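Local coordinates for uncharacterized protein AF_0924 (Archaeoglobus fulgidus, PDB 3DT5) that is of unknown function; the chain is the C-terminal domain of a probable archaeal membrane protein and carries a bound calcium ion, at residues Lys88-Trp102 with Ser121-Lys133. Sequence-based numbering, arbitrary orientation.
Sequences KEDFEQWKEALDVLW and SLPEKPDWLIGYK
The indole of W128 slides in over L98, whose CB lies above the middle of one ring face, 3.5 Å from CE2, while D99 meets its edge. There NE1 donates to D99 OD1 at 3.0 Å, nearly straight (161°) and in the indole plane. K125 NZ reaches the same oxygen at 2.6 Å in a salt bridge, from the opposite face of the carboxylate, and a water links this ammonium to D99 O. K125, fully extended with CG turned away from the backbone N (chi1 -171°), runs flat across W102, its CG 3.6 Å above the centroid of the five-membered ring. P126 CD covers the six-membered ring in a second CH-pi contact. Replacing W128 by an alanine would probably uncover L98 and leave D99 OD1 with K125 as its one side-chain partner here. I130 continues the tight packing, its CD1 touching both F91 CE1 and K95 CB. At the other end Y132 CD2 lies 3.3 Å from F91 CD2 over that ring's face, planes 52° apart, but the outer side is looser, exposed K88 laying its aliphatic chain across one tyrosine face. The extended C-terminal tail thus runs back along helix 88-116. L101 on the helix packs against helix 16-35, while L129 and G131 bond through their backbones to W83, G131 also to F85, placing strand 130-131 parallel to strand 83-85 at one margin of the small mixed sheet.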
ATOM      1  N   LYS A  88     -10.427 -14.845  -7.049  1.00 46.90           N
ATOM      2  CA  LYS A  88     -11.233 -13.647  -6.955  1.00 47.40           C
ATOM      3  C   LYS A  88     -11.240 -13.081  -5.529  1.00 47.64           C
ATOM      4  O   LYS A  88     -11.184 -11.865  -5.352  1.00 46.79           O
ATOM      5  CB  LYS A  88     -12.656 -13.938  -7.418  1.00 47.48           C
ATOM      6  CG  LYS A  88     -13.646 -12.800  -7.183  1.00 49.03           C
ATOM      7  CD  LYS A  88     -14.928 -13.045  -8.010  1.00 53.77           C
ATOM      8  CE  LYS A  88     -16.083 -12.120  -7.609  1.00 55.75           C
ATOM      9  NZ  LYS A  88     -17.367 -12.545  -8.266  1.00 59.73           N
ATOM     10  N   GLU A  89     -11.301 -13.983  -4.540  1.00 47.49           N
ATOM     11  CA  GLU A  89     -11.339 -13.651  -3.111  0.60 47.32           C
ATOM     12  C   GLU A  89     -10.094 -12.865  -2.651  1.00 46.93           C
ATOM     13  O   GLU A  89     -10.156 -12.001  -1.797  1.00 45.92           O
ATOM     14  CB  GLU A  89     -11.499 -14.938  -2.269  0.60 47.56           C
ATOM     15  CG  GLU A  89     -10.405 -16.033  -2.450  0.60 49.40           C
ATOM     16  CD  GLU A  89     -10.844 -17.309  -3.242  0.60 51.87           C
ATOM     17  OE1 GLU A  89     -10.493 -18.419  -2.782  0.60 52.56           O
ATOM     18  OE2 GLU A  89     -11.508 -17.225  -4.313  0.60 49.80           O
ATOM     19  N   ASP A  90      -8.938 -13.211  -3.198  1.00 46.32           N
ATOM     20  CA  ASP A  90      -7.716 -12.493  -2.871  1.00 46.21           C
ATOM     21  C   ASP A  90      -7.731 -11.103  -3.512  1.00 45.22           C
ATOM     22  O   ASP A  90      -7.295 -10.122  -2.897  1.00 44.06           O
ATOM     23  CB  ASP A  90      -6.513 -13.262  -3.353  1.00 46.63           C
ATOM     24  CG  ASP A  90      -6.273 -14.529  -2.551  1.00 47.40           C
ATOM     25  OD1 ASP A  90      -6.259 -14.458  -1.303  1.00 50.16           O
ATOM     26  OD2 ASP A  90      -6.069 -15.577  -3.183  1.00 49.84           O
ATOM     27  N   PHE A  91      -8.215 -11.024  -4.750  1.00 44.91           N
ATOM     28  CA  PHE A  91      -8.380  -9.733  -5.417  1.00 44.05           C
ATOM     29  C   PHE A  91      -9.283  -8.828  -4.553  1.00 43.59           C
ATOM     30  O   PHE A  91      -8.989  -7.651  -4.350  1.00 41.93           O
ATOM     31  CB  PHE A  91      -9.008  -9.942  -6.808  1.00 44.08           C
ATOM     32  CG  PHE A  91      -9.536  -8.679  -7.421  1.00 46.69           C
ATOM     33  CD1 PHE A  91      -8.682  -7.809  -8.108  1.00 45.10           C
ATOM     34  CD2 PHE A  91     -10.873  -8.343  -7.308  1.00 46.25           C
ATOM     35  CE1 PHE A  91      -9.170  -6.609  -8.671  1.00 47.05           C
ATOM     36  CE2 PHE A  91     -11.371  -7.149  -7.892  1.00 48.02           C
ATOM     37  CZ  PHE A  91     -10.508  -6.286  -8.570  1.00 47.56           C
ATOM     38  N   GLU A  92     -10.389  -9.401  -4.066  1.00 43.69           N
ATOM     39  CA  GLU A  92     -11.357  -8.625  -3.302  0.60 43.99           C
ATOM     40  C   GLU A  92     -10.763  -8.165  -1.963  1.00 44.65           C
ATOM     41  O   GLU A  92     -10.987  -6.991  -1.569  1.00 44.03           O
ATOM     42  CB  GLU A  92     -12.685  -9.382  -3.111  0.60 44.27           C
ATOM     43  CG  GLU A  92     -13.461  -9.650  -4.414  0.60 44.49           C
ATOM     44  CD  GLU A  92     -13.936  -8.374  -5.140  0.60 48.16           C
ATOM     45  OE1 GLU A  92     -14.039  -7.302  -4.507  0.60 47.08           O
ATOM     46  OE2 GLU A  92     -14.251  -8.452  -6.352  0.60 50.94           O
ATOM     47  N   GLN A  93     -10.017  -9.056  -1.279  1.00 43.31           N
ATOM     48  CA  GLN A  93      -9.331  -8.711   0.007  1.00 42.68           C
ATOM     49  C   GLN A  93      -8.373  -7.550  -0.214  1.00 41.52           C
ATOM     50  O   GLN A  93      -8.353  -6.600   0.556  1.00 40.19           O
ATOM     51  CB  GLN A  93      -8.470  -9.857   0.548  1.00 43.29           C
ATOM     52  CG  GLN A  93      -9.220 -11.044   1.031  1.00 50.44           C
ATOM     53  CD  GLN A  93      -8.560 -11.674   2.249  1.00 59.66           C
ATOM     54  OE1 GLN A  93      -7.319 -11.696   2.374  1.00 60.78           O
ATOM     55  NE2 GLN A  93      -9.397 -12.173   3.175  1.00 60.61           N
ATOM     56  N   TRP A  94      -7.584  -7.647  -1.277  1.00 40.01           N
ATOM     57  CA  TRP A  94      -6.610  -6.600  -1.583  1.00 41.16           C
ATOM     58  C   TRP A  94      -7.269  -5.323  -2.016  1.00 41.42           C
ATOM     59  O   TRP A  94      -6.822  -4.246  -1.623  1.00 42.19           O
ATOM     60  CB  TRP A  94      -5.550  -7.062  -2.627  1.00 41.55           C
ATOM     61  CG  TRP A  94      -4.436  -7.750  -1.948  1.00 39.65           C
ATOM     62  CD1 TRP A  94      -4.288  -9.085  -1.760  1.00 40.04           C
ATOM     63  CD2 TRP A  94      -3.343  -7.113  -1.243  1.00 42.00           C
ATOM     64  NE1 TRP A  94      -3.178  -9.325  -0.999  1.00 40.58           N
ATOM     65  CE2 TRP A  94      -2.576  -8.137  -0.665  1.00 39.89           C
ATOM     66  CE3 TRP A  94      -2.977  -5.773  -1.018  1.00 39.75           C
ATOM     67  CZ2 TRP A  94      -1.424  -7.878   0.110  1.00 40.69           C
ATOM     68  CZ3 TRP A  94      -1.814  -5.514  -0.229  1.00 42.31           C
ATOM     69  CH2 TRP A  94      -1.062  -6.564   0.301  1.00 39.01           C
ATOM     70  N   LYS A  95      -8.342  -5.395  -2.807  1.00 40.79           N
ATOM     71  CA  LYS A  95      -9.003  -4.140  -3.175  1.00 40.93           C
ATOM     72  C   LYS A  95      -9.514  -3.378  -1.923  1.00 40.05           C
ATOM     73  O   LYS A  95      -9.342  -2.175  -1.776  1.00 39.27           O
ATOM     74  CB  LYS A  95     -10.151  -4.411  -4.143  1.00 41.62           C
ATOM     75  CG  LYS A  95     -10.697  -3.099  -4.731  1.00 45.73           C
ATOM     76  CD  LYS A  95     -12.178  -3.179  -5.105  1.00 55.53           C
ATOM     77  CE  LYS A  95     -12.854  -1.825  -4.765  1.00 57.95           C
ATOM     78  NZ  LYS A  95     -14.356  -1.961  -4.759  1.00 62.81           N
ATOM     79  N   GLU A  96     -10.153  -4.113  -1.024  1.00 40.58           N
ATOM     80  CA  GLU A  96     -10.649  -3.567   0.230  1.00 40.79           C
ATOM     81  C   GLU A  96      -9.495  -2.978   1.077  1.00 40.09           C
ATOM     82  O   GLU A  96      -9.596  -1.878   1.627  1.00 39.87           O
ATOM     83  CB  GLU A  96     -11.362  -4.703   0.949  1.00 42.11           C
ATOM     84  CG  GLU A  96     -11.678  -4.476   2.370  1.00 49.24           C
ATOM     85  CD  GLU A  96     -12.606  -5.577   2.922  1.00 58.81           C
ATOM     86  OE1 GLU A  96     -13.397  -6.182   2.130  1.00 62.72           O
ATOM     87  OE2 GLU A  96     -12.544  -5.817   4.151  1.00 62.51           O
ATOM     88  N   ALA A  97      -8.401  -3.721   1.189  1.00 38.59           N
ATOM     89  CA  ALA A  97      -7.273  -3.263   2.004  1.00 38.95           C
ATOM     90  C   ALA A  97      -6.589  -2.039   1.399  1.00 37.49           C
ATOM     91  O   ALA A  97      -6.198  -1.149   2.154  1.00 38.49           O
ATOM     92  CB  ALA A  97      -6.267  -4.390   2.240  1.00 39.07           C
ATOM     93  N   LEU A  98      -6.422  -2.009   0.071  1.00 36.37           N
ATOM     94  CA  LEU A  98      -5.815  -0.845  -0.585  1.00 37.28           C
ATOM     95  C   LEU A  98      -6.644   0.417  -0.358  1.00 36.74           C
ATOM     96  O   LEU A  98      -6.080   1.491  -0.131  1.00 37.08           O
ATOM     97  CB  LEU A  98      -5.578  -1.080  -2.101  1.00 35.86           C
ATOM     98  CG  LEU A  98      -4.503  -2.145  -2.375  1.00 35.03           C
ATOM     99  CD1 LEU A  98      -4.511  -2.541  -3.862  1.00 37.38           C
ATOM    100  CD2 LEU A  98      -3.159  -1.599  -1.989  1.00 35.66           C
ATOM    101  N   ASP A  99      -7.959   0.275  -0.381  1.00 37.53           N
ATOM    102  CA  ASP A  99      -8.857   1.434  -0.128  1.00 38.84           C
ATOM    103  C   ASP A  99      -8.698   1.949   1.310  1.00 38.97           C
ATOM    104  O   ASP A  99      -8.627   3.175   1.551  1.00 39.76           O
ATOM    105  CB  ASP A  99     -10.293   1.063  -0.430  1.00 38.47           C
ATOM    106  CG  ASP A  99     -10.601   1.045  -1.953  1.00 42.84           C
ATOM    107  OD1 ASP A  99      -9.861   1.691  -2.775  1.00 43.64           O
ATOM    108  OD2 ASP A  99     -11.619   0.397  -2.310  1.00 46.57           O
ATOM    109  N   VAL A 100      -8.623   1.008   2.264  1.00 37.90           N
ATOM    110  CA  VAL A 100      -8.293   1.374   3.664  1.00 37.30           C
ATOM    111  C   VAL A 100      -6.890   1.991   3.797  1.00 37.08           C
ATOM    112  O   VAL A 100      -6.727   2.978   4.503  1.00 37.09           O
ATOM    113  CB  VAL A 100      -8.441   0.178   4.657  1.00 36.51           C
ATOM    114  CG1 VAL A 100      -8.060   0.605   6.075  1.00 35.32           C
ATOM    115  CG2 VAL A 100      -9.904  -0.305   4.661  1.00 38.67           C
ATOM    116  N   LEU A 101      -5.890   1.400   3.148  1.00 36.60           N
ATOM    117  CA  LEU A 101      -4.545   1.973   3.121  1.00 37.02           C
ATOM    118  C   LEU A 101      -4.540   3.445   2.646  1.00 38.85           C
ATOM    119  O   LEU A 101      -3.875   4.330   3.228  1.00 39.32           O
ATOM    120  CB  LEU A 101      -3.692   1.126   2.166  1.00 36.95           C
ATOM    121  CG  LEU A 101      -2.273   1.620   1.764  1.00 37.47           C
ATOM    122  CD1 LEU A 101      -1.356   1.505   2.947  1.00 37.25           C
ATOM    123  CD2 LEU A 101      -1.752   0.728   0.581  1.00 36.42           C
ATOM    124  N   TRP A 102      -5.287   3.709   1.571  1.00 39.59           N
ATOM    125  CA  TRP A 102      -5.359   5.058   1.028  1.00 40.36           C
ATOM    126  C   TRP A 102      -6.020   5.999   2.057  1.00 39.92           C
ATOM    127  O   TRP A 102      -5.516   7.087   2.346  1.00 39.63           O
ATOM    128  CB  TRP A 102      -6.144   5.081  -0.293  1.00 40.47           C
ATOM    129  CG  TRP A 102      -6.153   6.493  -0.855  1.00 41.19           C
ATOM    130  CD1 TRP A 102      -7.202   7.414  -0.836  1.00 42.33           C
ATOM    131  CD2 TRP A 102      -5.033   7.170  -1.425  1.00 40.74           C
ATOM    132  NE1 TRP A 102      -6.776   8.603  -1.411  1.00 41.19           N
ATOM    133  CE2 TRP A 102      -5.462   8.479  -1.782  1.00 42.55           C
ATOM    134  CE3 TRP A 102      -3.716   6.782  -1.732  1.00 40.88           C
ATOM    135  CZ2 TRP A 102      -4.605   9.408  -2.385  1.00 40.52           C
ATOM    136  CZ3 TRP A 102      -2.863   7.723  -2.335  1.00 42.23           C
ATOM    137  CH2 TRP A 102      -3.320   9.008  -2.656  1.00 42.88           C
ATOM    138  N   SER A 121      -1.124  19.564   0.622  1.00 34.60           N
ATOM    139  CA  SER A 121      -1.361  19.199  -0.762  1.00 34.38           C
ATOM    140  C   SER A 121      -1.775  17.733  -0.759  1.00 34.34           C
ATOM    141  O   SER A 121      -0.920  16.842  -0.748  1.00 34.35           O
ATOM    142  CB  SER A 121      -0.108  19.421  -1.610  1.00 34.37           C
ATOM    143  OG  SER A 121      -0.384  19.226  -2.986  1.00 34.20           O
ATOM    144  N   LEU A 122      -3.082  17.479  -0.719  1.00 33.99           N
ATOM    145  CA  LEU A 122      -3.569  16.089  -0.693  1.00 34.66           C
ATOM    146  C   LEU A 122      -3.671  15.512  -2.094  1.00 35.03           C
ATOM    147  O   LEU A 122      -4.394  16.057  -2.940  1.00 35.23           O
ATOM    148  CB  LEU A 122      -4.888  15.904   0.086  1.00 34.38           C
ATOM    149  CG  LEU A 122      -4.895  15.966   1.626  1.00 34.72           C
ATOM    150  CD1 LEU A 122      -6.209  15.439   2.160  1.00 35.98           C
ATOM    151  CD2 LEU A 122      -3.743  15.215   2.285  1.00 34.21           C
ATOM    152  N   PRO A 123      -2.943  14.404  -2.343  1.00 35.34           N
ATOM    153  CA  PRO A 123      -2.844  13.796  -3.665  1.00 35.25           C
ATOM    154  C   PRO A 123      -4.165  13.173  -4.048  1.00 36.46           C
ATOM    155  O   PRO A 123      -4.949  12.854  -3.174  1.00 36.58           O
ATOM    156  CB  PRO A 123      -1.772  12.719  -3.483  1.00 35.48           C
ATOM    157  CG  PRO A 123      -1.758  12.396  -2.022  1.00 34.74           C
ATOM    158  CD  PRO A 123      -2.188  13.654  -1.312  1.00 35.08           C
ATOM    159  N   GLU A 124      -4.416  13.016  -5.343  1.00 38.30           N
ATOM    160  CA  GLU A 124      -5.609  12.339  -5.860  1.00 40.41           C
ATOM    161  C   GLU A 124      -5.422  10.824  -5.721  1.00 39.60           C
ATOM    162  O   GLU A 124      -4.321  10.340  -5.782  1.00 39.34           O
ATOM    163  CB  GLU A 124      -5.813  12.691  -7.332  1.00 40.53           C
ATOM    164  CG  GLU A 124      -6.013  14.195  -7.566  1.00 47.72           C
ATOM    165  CD  GLU A 124      -7.366  14.697  -7.044  1.00 56.92           C
ATOM    166  OE1 GLU A 124      -7.440  15.217  -5.892  1.00 60.34           O
ATOM    167  OE2 GLU A 124      -8.368  14.581  -7.795  1.00 61.35           O
ATOM    168  N   LYS A 125      -6.499  10.080  -5.517  1.00 40.54           N
ATOM    169  CA  LYS A 125      -6.372   8.639  -5.328  1.00 40.93           C
ATOM    170  C   LYS A 125      -5.985   7.963  -6.643  1.00 41.65           C
ATOM    171  O   LYS A 125      -6.637   8.217  -7.657  1.00 40.44           O
ATOM    172  CB  LYS A 125      -7.698   8.066  -4.849  1.00 41.96           C
ATOM    173  CG  LYS A 125      -7.575   6.595  -4.413  1.00 41.31           C
ATOM    174  CD  LYS A 125      -8.923   6.089  -3.911  1.00 45.86           C
ATOM    175  CE  LYS A 125      -8.884   4.573  -3.765  1.00 44.67           C
ATOM    176  NZ  LYS A 125     -10.184   4.225  -3.109  1.00 47.27           N
ATOM    177  N   PRO A 126      -4.967   7.070  -6.632  1.00 42.00           N
ATOM    178  CA  PRO A 126      -4.675   6.428  -7.919  1.00 43.00           C
ATOM    179  C   PRO A 126      -5.585   5.223  -8.211  1.00 44.22           C
ATOM    180  O   PRO A 126      -6.299   4.736  -7.303  1.00 45.35           O
ATOM    181  CB  PRO A 126      -3.220   5.953  -7.751  1.00 42.62           C
ATOM    182  CG  PRO A 126      -3.131   5.610  -6.302  1.00 42.83           C
ATOM    183  CD  PRO A 126      -4.069   6.582  -5.555  1.00 41.63           C
ATOM    184  N   ASP A 127      -5.556   4.753  -9.460  1.00 43.19           N
ATOM    185  CA  ASP A 127      -6.162   3.488  -9.836  1.00 43.55           C
ATOM    186  C   ASP A 127      -5.267   2.385  -9.295  1.00 42.21           C
ATOM    187  O   ASP A 127      -4.068   2.442  -9.460  1.00 42.96           O
ATOM    188  CB  ASP A 127      -6.263   3.385 -11.375  1.00 43.33           C
ATOM    189  CG  ASP A 127      -7.160   4.468 -11.950  1.00 46.78           C
ATOM    190  OD1 ASP A 127      -8.089   4.886 -11.237  1.00 47.44           O
ATOM    191  OD2 ASP A 127      -6.928   4.935 -13.081  1.00 51.81           O
ATOM    192  N   TRP A 128      -5.858   1.374  -8.669  1.00 41.99           N
ATOM    193  CA  TRP A 128      -5.087   0.218  -8.197  1.00 41.10           C
ATOM    194  C   TRP A 128      -4.773  -0.677  -9.405  1.00 41.08           C
ATOM    195  O   TRP A 128      -5.660  -0.937 -10.239  1.00 42.11           O
ATOM    196  CB  TRP A 128      -5.882  -0.538  -7.153  1.00 41.84           C
ATOM    197  CG  TRP A 128      -6.204   0.322  -5.959  1.00 41.84           C
ATOM    198  CD1 TRP A 128      -7.432   0.520  -5.392  1.00 43.00           C
ATOM    199  CD2 TRP A 128      -5.266   1.104  -5.199  1.00 41.33           C
ATOM    200  NE1 TRP A 128      -7.317   1.368  -4.299  1.00 42.02           N
ATOM    201  CE2 TRP A 128      -5.998   1.740  -4.162  1.00 42.63           C
ATOM    202  CE3 TRP A 128      -3.873   1.290  -5.260  1.00 39.74           C
ATOM    203  CZ2 TRP A 128      -5.372   2.554  -3.196  1.00 41.92           C
ATOM    204  CZ3 TRP A 128      -3.244   2.098  -4.280  1.00 42.23           C
ATOM    205  CH2 TRP A 128      -4.003   2.724  -3.280  1.00 40.85           C
ATOM    206  N   LEU A 129      -3.533  -1.102  -9.531  1.00 38.77           N
ATOM    207  CA  LEU A 129      -3.130  -1.918 -10.690  1.00 38.68           C
ATOM    208  C   LEU A 129      -3.345  -3.416 -10.348  1.00 38.59           C
ATOM    209  O   LEU A 129      -2.384  -4.185 -10.199  1.00 38.92           O
ATOM    210  CB  LEU A 129      -1.683  -1.627 -11.071  1.00 39.13           C
ATOM    211  CG  LEU A 129      -1.463  -0.186 -11.583  1.00 40.86           C
ATOM    212  CD1 LEU A 129      -0.030   0.077 -11.815  1.00 40.71           C
ATOM    213  CD2 LEU A 129      -2.242   0.167 -12.869  1.00 45.84           C
ATOM    214  N   ILE A 130      -4.614  -3.787 -10.173  1.00 37.64           N
ATOM    215  CA  ILE A 130      -4.966  -5.123  -9.752  1.00 37.79           C
ATOM    216  C   ILE A 130      -6.099  -5.668 -10.640  1.00 37.26           C
ATOM    217  O   ILE A 130      -6.939  -4.906 -11.129  1.00 35.90           O
ATOM    218  CB  ILE A 130      -5.368  -5.169  -8.259  1.00 38.82           C
ATOM    219  CG1 ILE A 130      -6.582  -4.250  -7.942  1.00 39.82           C
ATOM    220  CG2 ILE A 130      -4.118  -4.883  -7.309  1.00 37.68           C
ATOM    221  CD1 ILE A 130      -7.171  -4.476  -6.536  1.00 38.39           C
ATOM    222  N   GLY A 131      -6.132  -6.983 -10.820  1.00 36.49           N
ATOM    223  CA  GLY A 131      -7.168  -7.620 -11.673  1.00 34.38           C
ATOM    224  C   GLY A 131      -7.315  -9.086 -11.354  1.00 33.17           C
ATOM    225  O   GLY A 131      -6.464  -9.663 -10.688  1.00 31.08           O
ATOM    226  N   TYR A 132      -8.412  -9.700 -11.783  1.00 32.98           N
ATOM    227  CA  TYR A 132      -8.439 -11.149 -11.777  1.00 34.34           C
ATOM    228  C   TYR A 132      -9.089 -11.760 -13.032  1.00 35.52           C
ATOM    229  O   TYR A 132      -8.924 -12.956 -13.257  1.00 36.21           O
ATOM    230  CB  TYR A 132      -9.107 -11.685 -10.503  1.00 34.85           C
ATOM    231  CG  TYR A 132     -10.568 -11.401 -10.472  1.00 34.89           C
ATOM    232  CD1 TYR A 132     -11.509 -12.347 -10.899  1.00 37.27           C
ATOM    233  CD2 TYR A 132     -11.018 -10.157 -10.063  1.00 36.30           C
ATOM    234  CE1 TYR A 132     -12.898 -12.040 -10.884  1.00 38.83           C
ATOM    235  CE2 TYR A 132     -12.386  -9.834 -10.034  1.00 37.77           C
ATOM    236  CZ  TYR A 132     -13.316 -10.761 -10.439  1.00 37.26           C
ATOM    237  OH  TYR A 132     -14.640 -10.396 -10.399  1.00 37.49           O
ATOM    238  N   LYS A 133      -9.827 -10.977 -13.827  1.00 36.69           N
ATOM    239  CA  LYS A 133     -10.580 -11.569 -14.963  1.00 38.54           C
ATOM    240  C   LYS A 133     -10.112 -11.203 -16.381  1.00 39.32           C
ATOM    241  O   LYS A 133     -10.582 -10.211 -16.974  1.00 41.37           O
ATOM    242  CB  LYS A 133     -12.107 -11.408 -14.808  1.00 38.39           C
ATOM    243  CG  LYS A 133     -12.614  -9.997 -14.526  1.00 38.86           C
ATOM    244  CD  LYS A 133     -14.110  -9.958 -14.848  1.00 39.16           C
ATOM    245  CE  LYS A 133     -14.907  -9.065 -13.879  1.00 38.38           C
ATOM    246  NZ  LYS A 133     -16.399  -9.368 -14.054  1.00 40.45           N
TER
HETATM  247  O   HOH W   1      -9.973   4.820  -0.128  1.00 46.18           O